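11R-lipoxygenase (Gersemia fruticosa, PDB 3VF1) probably inserts molecular oxygen into polyunsaturated fatty acids, as a calcium-dependent lipoxygenase with one catalytic non-heme iron per subunit. Local coordinates at residues S413-W418 with N525-W530. Sequence-based numbering, arbitrary orientation.
Sequences SVHPVW and NEIQDW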
ATOM      1  N   SER A 413      12.483   8.979 -17.871  1.00 35.95           N
ATOM      2  CA  SER A 413      11.856   9.979 -17.011  1.00 33.24           C
ATOM      3  C   SER A 413      11.147  11.092 -17.787  1.00 33.83           C
ATOM      4  O   SER A 413      10.519  11.965 -17.186  1.00 33.07           O
ATOM      5  CB  SER A 413      12.895  10.585 -16.062  1.00 37.83           C
ATOM      6  OG  SER A 413      14.000  11.105 -16.779  1.00 42.60           O
ATOM      7  N   VAL A 414      11.250  11.067 -19.114  1.00 32.67           N
ATOM      8  CA  VAL A 414      10.578  12.060 -19.950  1.00 33.68           C
ATOM      9  C   VAL A 414       9.189  11.573 -20.370  1.00 31.00           C
ATOM     10  O   VAL A 414       8.389  12.333 -20.911  1.00 29.22           O
ATOM     11  CB  VAL A 414      11.416  12.395 -21.208  1.00 36.67           C
ATOM     12  CG1 VAL A 414      11.411  11.230 -22.191  1.00 35.29           C
ATOM     13  CG2 VAL A 414      10.902  13.665 -21.874  1.00 31.81           C
ATOM     14  N   HIS A 415       8.908  10.302 -20.106  1.00 31.86           N
ATOM     15  CA  HIS A 415       7.626   9.700 -20.460  1.00 31.94           C
ATOM     16  C   HIS A 415       6.535  10.146 -19.480  1.00 35.50           C
ATOM     17  O   HIS A 415       6.756  10.163 -18.268  1.00 35.11           O
ATOM     18  CB  HIS A 415       7.758   8.178 -20.439  1.00 31.13           C
ATOM     19  CG  HIS A 415       6.665   7.462 -21.170  1.00 36.15           C
ATOM     20  ND1 HIS A 415       5.333   7.612 -20.854  1.00 36.65           N
ATOM     21  CD2 HIS A 415       6.710   6.577 -22.194  1.00 36.54           C
ATOM     22  CE1 HIS A 415       4.603   6.860 -21.656  1.00 37.84           C
ATOM     23  NE2 HIS A 415       5.413   6.219 -22.479  1.00 37.02           N
ATOM     24  N   PRO A 416       5.352  10.513 -20.002  1.00 34.12           N
ATOM     25  CA  PRO A 416       4.259  11.018 -19.157  1.00 33.85           C
ATOM     26  C   PRO A 416       3.769  10.021 -18.105  1.00 33.03           C
ATOM     27  O   PRO A 416       3.410  10.429 -17.004  1.00 35.69           O
ATOM     28  CB  PRO A 416       3.144  11.322 -20.167  1.00 31.38           C
ATOM     29  CG  PRO A 416       3.490  10.535 -21.384  1.00 34.36           C
ATOM     30  CD  PRO A 416       4.982  10.513 -21.426  1.00 35.93           C
ATOM     31  N   VAL A 417       3.749   8.736 -18.446  1.00 32.99           N
ATOM     32  CA  VAL A 417       3.317   7.698 -17.515  1.00 32.34           C
ATOM     33  C   VAL A 417       4.306   7.541 -16.362  1.00 33.33           C
ATOM     34  O   VAL A 417       3.902   7.296 -15.225  1.00 34.10           O
ATOM     35  CB  VAL A 417       3.138   6.344 -18.226  1.00 27.96           C
ATOM     36  CG1 VAL A 417       2.920   5.227 -17.215  1.00 28.73           C
ATOM     37  CG2 VAL A 417       1.979   6.416 -19.205  1.00 30.64           C
ATOM     38  N   TRP A 418       5.595   7.679 -16.654  1.00 31.77           N
ATOM     39  CA  TRP A 418       6.608   7.650 -15.605  1.00 31.71           C
ATOM     40  C   TRP A 418       6.350   8.762 -14.598  1.00 31.01           C
ATOM     41  O   TRP A 418       6.449   8.557 -13.388  1.00 31.88           O
ATOM     42  CB  TRP A 418       8.011   7.810 -16.191  1.00 32.32           C
ATOM     43  CG  TRP A 418       9.020   8.218 -15.161  1.00 28.70           C
ATOM     44  CD1 TRP A 418       9.310   9.491 -14.760  1.00 30.15           C
ATOM     45  CD2 TRP A 418       9.861   7.354 -14.389  1.00 28.97           C
ATOM     46  NE1 TRP A 418      10.284   9.472 -13.791  1.00 29.22           N
ATOM     47  CE2 TRP A 418      10.638   8.173 -13.544  1.00 29.72           C
ATOM     48  CE3 TRP A 418      10.034   5.968 -14.330  1.00 30.98           C
ATOM     49  CZ2 TRP A 418      11.574   7.650 -12.655  1.00 30.13           C
ATOM     50  CZ3 TRP A 418      10.964   5.453 -13.446  1.00 31.54           C
ATOM     51  CH2 TRP A 418      11.723   6.292 -12.621  1.00 31.35           C
ATOM     52  N   ASN A 525       6.315   2.357 -28.196  1.00 41.09           N
ATOM     53  CA  ASN A 525       7.130   1.179 -27.923  1.00 41.43           C
ATOM     54  C   ASN A 525       7.531   1.056 -26.455  1.00 36.77           C
ATOM     55  O   ASN A 525       7.790  -0.045 -25.967  1.00 36.60           O
ATOM     56  CB  ASN A 525       8.382   1.195 -28.803  1.00 38.82           C
ATOM     57  CG  ASN A 525       9.242   2.423 -28.569  1.00 39.16           C
ATOM     58  OD1 ASN A 525       8.851   3.543 -28.902  1.00 38.91           O
ATOM     59  ND2 ASN A 525      10.424   2.219 -28.000  1.00 32.92           N
ATOM     60  N   GLU A 526       7.579   2.182 -25.751  1.00 35.07           N
ATOM     61  CA  GLU A 526       8.065   2.197 -24.374  1.00 37.69           C
ATOM     62  C   GLU A 526       7.030   1.695 -23.364  1.00 36.73           C
ATOM     63  O   GLU A 526       7.380   0.997 -22.414  1.00 37.09           O
ATOM     64  CB  GLU A 526       8.557   3.599 -24.003  1.00 35.02           C
ATOM     65  CG  GLU A 526       9.863   3.968 -24.689  1.00 37.00           C
ATOM     66  CD  GLU A 526      10.281   5.405 -24.447  1.00 42.10           C
ATOM     67  OE1 GLU A 526       9.477   6.181 -23.889  1.00 40.63           O
ATOM     68  OE2 GLU A 526      11.420   5.759 -24.818  1.00 44.04           O
ATOM     69  N   ILE A 527       5.763   2.044 -23.564  1.00 34.30           N
ATOM     70  CA  ILE A 527       4.708   1.553 -22.686  1.00 32.49           C
ATOM     71  C   ILE A 527       4.455   0.076 -22.964  1.00 36.29           C
ATOM     72  O   ILE A 527       4.036  -0.671 -22.079  1.00 35.42           O
ATOM     73  CB  ILE A 527       3.389   2.339 -22.860  1.00 35.30           C
ATOM     74  CG1 ILE A 527       2.501   2.181 -21.623  1.00 37.12           C
ATOM     75  CG2 ILE A 527       2.642   1.880 -24.104  1.00 33.08           C
ATOM     76  CD1 ILE A 527       3.054   2.843 -20.375  1.00 35.57           C
ATOM     77  N   GLN A 528       4.717  -0.341 -24.200  1.00 36.79           N
ATOM     78  CA  GLN A 528       4.548  -1.735 -24.589  1.00 36.63           C
ATOM     79  C   GLN A 528       5.630  -2.600 -23.950  1.00 37.83           C
ATOM     80  O   GLN A 528       5.387  -3.756 -23.605  1.00 39.41           O
ATOM     81  CB  GLN A 528       4.586  -1.874 -26.112  1.00 36.70           C
ATOM     82  CG  GLN A 528       3.530  -1.046 -26.830  1.00 38.12           C
ATOM     83  CD  GLN A 528       2.115  -1.448 -26.465  1.00 36.84           C
ATOM     84  OE1 GLN A 528       1.872  -2.564 -26.012  1.00 37.18           O
ATOM     85  NE2 GLN A 528       1.173  -0.534 -26.658  1.00 35.61           N
ATOM     86  N   ASP A 529       6.825  -2.037 -23.796  1.00 38.58           N
ATOM     87  CA  ASP A 529       7.901  -2.719 -23.087  1.00 40.50           C
ATOM     88  C   ASP A 529       7.529  -2.839 -21.616  1.00 36.58           C
ATOM     89  O   ASP A 529       7.756  -3.871 -20.985  1.00 36.43           O
ATOM     90  CB  ASP A 529       9.217  -1.946 -23.225  1.00 40.25           C
ATOM     91  CG  ASP A 529       9.740  -1.928 -24.649  1.00 45.78           C
ATOM     92  OD1 ASP A 529       9.431  -2.871 -25.408  1.00 45.55           O
ATOM     93  OD2 ASP A 529      10.462  -0.975 -25.007  1.00 41.61           O
ATOM     94  N   TRP A 530       6.951  -1.769 -21.084  1.00 34.73           N
ATOM     95  CA  TRP A 530       6.533  -1.722 -19.690  1.00 36.89           C
ATOM     96  C   TRP A 530       5.542  -2.836 -19.368  1.00 36.64           C
ATOM     97  O   TRP A 530       5.774  -3.641 -18.466  1.00 34.67           O
ATOM     98  CB  TRP A 530       5.908  -0.359 -19.384  1.00 34.36           C
ATOM     99  CG  TRP A 530       5.525  -0.177 -17.951  1.00 37.02           C
ATOM    100  CD1 TRP A 530       6.368  -0.109 -16.884  1.00 37.89           C
ATOM    101  CD2 TRP A 530       4.200  -0.025 -17.427  1.00 37.06           C
ATOM    102  NE1 TRP A 530       5.654   0.072 -15.726  1.00 36.97           N
ATOM    103  CE2 TRP A 530       4.319   0.127 -16.033  1.00 36.69           C
ATOM    104  CE3 TRP A 530       2.925  -0.003 -18.001  1.00 37.87           C
ATOM    105  CZ2 TRP A 530       3.213   0.296 -15.203  1.00 34.83           C
ATOM    106  CZ3 TRP A 530       1.828   0.166 -17.176  1.00 38.17           C
ATOM    107  CH2 TRP A 530       1.980   0.312 -15.792  1.00 35.92           C
TER
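With CG of His415 anti to its own backbone N (chi1 -162°) and CG of Glu526 anti to its carbonyl carbon, the two side chains run past each other in opposite directions between the starts of helices 416-425 and 525-538. OE1 of Glu526 comes to the ring edge, near its plane, 3.3 Å from His415 CD2, while CB of Glu526 lies 3.9 Å from the same carbon. The carboxylate is turned 37° from the ring, and its OE1 remains 4.3 Å from His415 NE2, so it meets a polarised C-H edge and not the ring nitrogen. That nitrogen is hydrogen-bonded to OD2 of Asp524, just before helix 525-538, whereas OE2 of Glu526 forms a salt bridge with Arg154 of helix 148-164.

The other ring nitrogen serves the first helix. As N-cap residue, His415 accepts the amide N-H of Val417 at ND1 (3.1 Å, N-H...acceptor angle 156°), the donor lying almost in the ring plane. Bonds at both nitrogens thus fix the rotation of the imidazole. Replacing the ring with the methyl of an alanine is likely to leave the Val417 amide without its cap and Asp524 OD2 without its imidazole partner, and to open a gap beside Glu526.

Beside the ring, the contact is apolar. CD1 of Ile527 meets both branches of Val417, 3.9 Å from CG2 and 4.0 Å from CG1, the two side chains crossing at about a right angle. Leu560 of helix 557-579 also packs on Ile527.

Within the helical lipoxygenase domain, away from the iron, the two helix starts are therefore joined through a buried polar network beside a small aliphatic patch; with ND1 an acceptor, His415 is probably the neutral tautomer, its proton on NE2 and directed to Asp524 OD2.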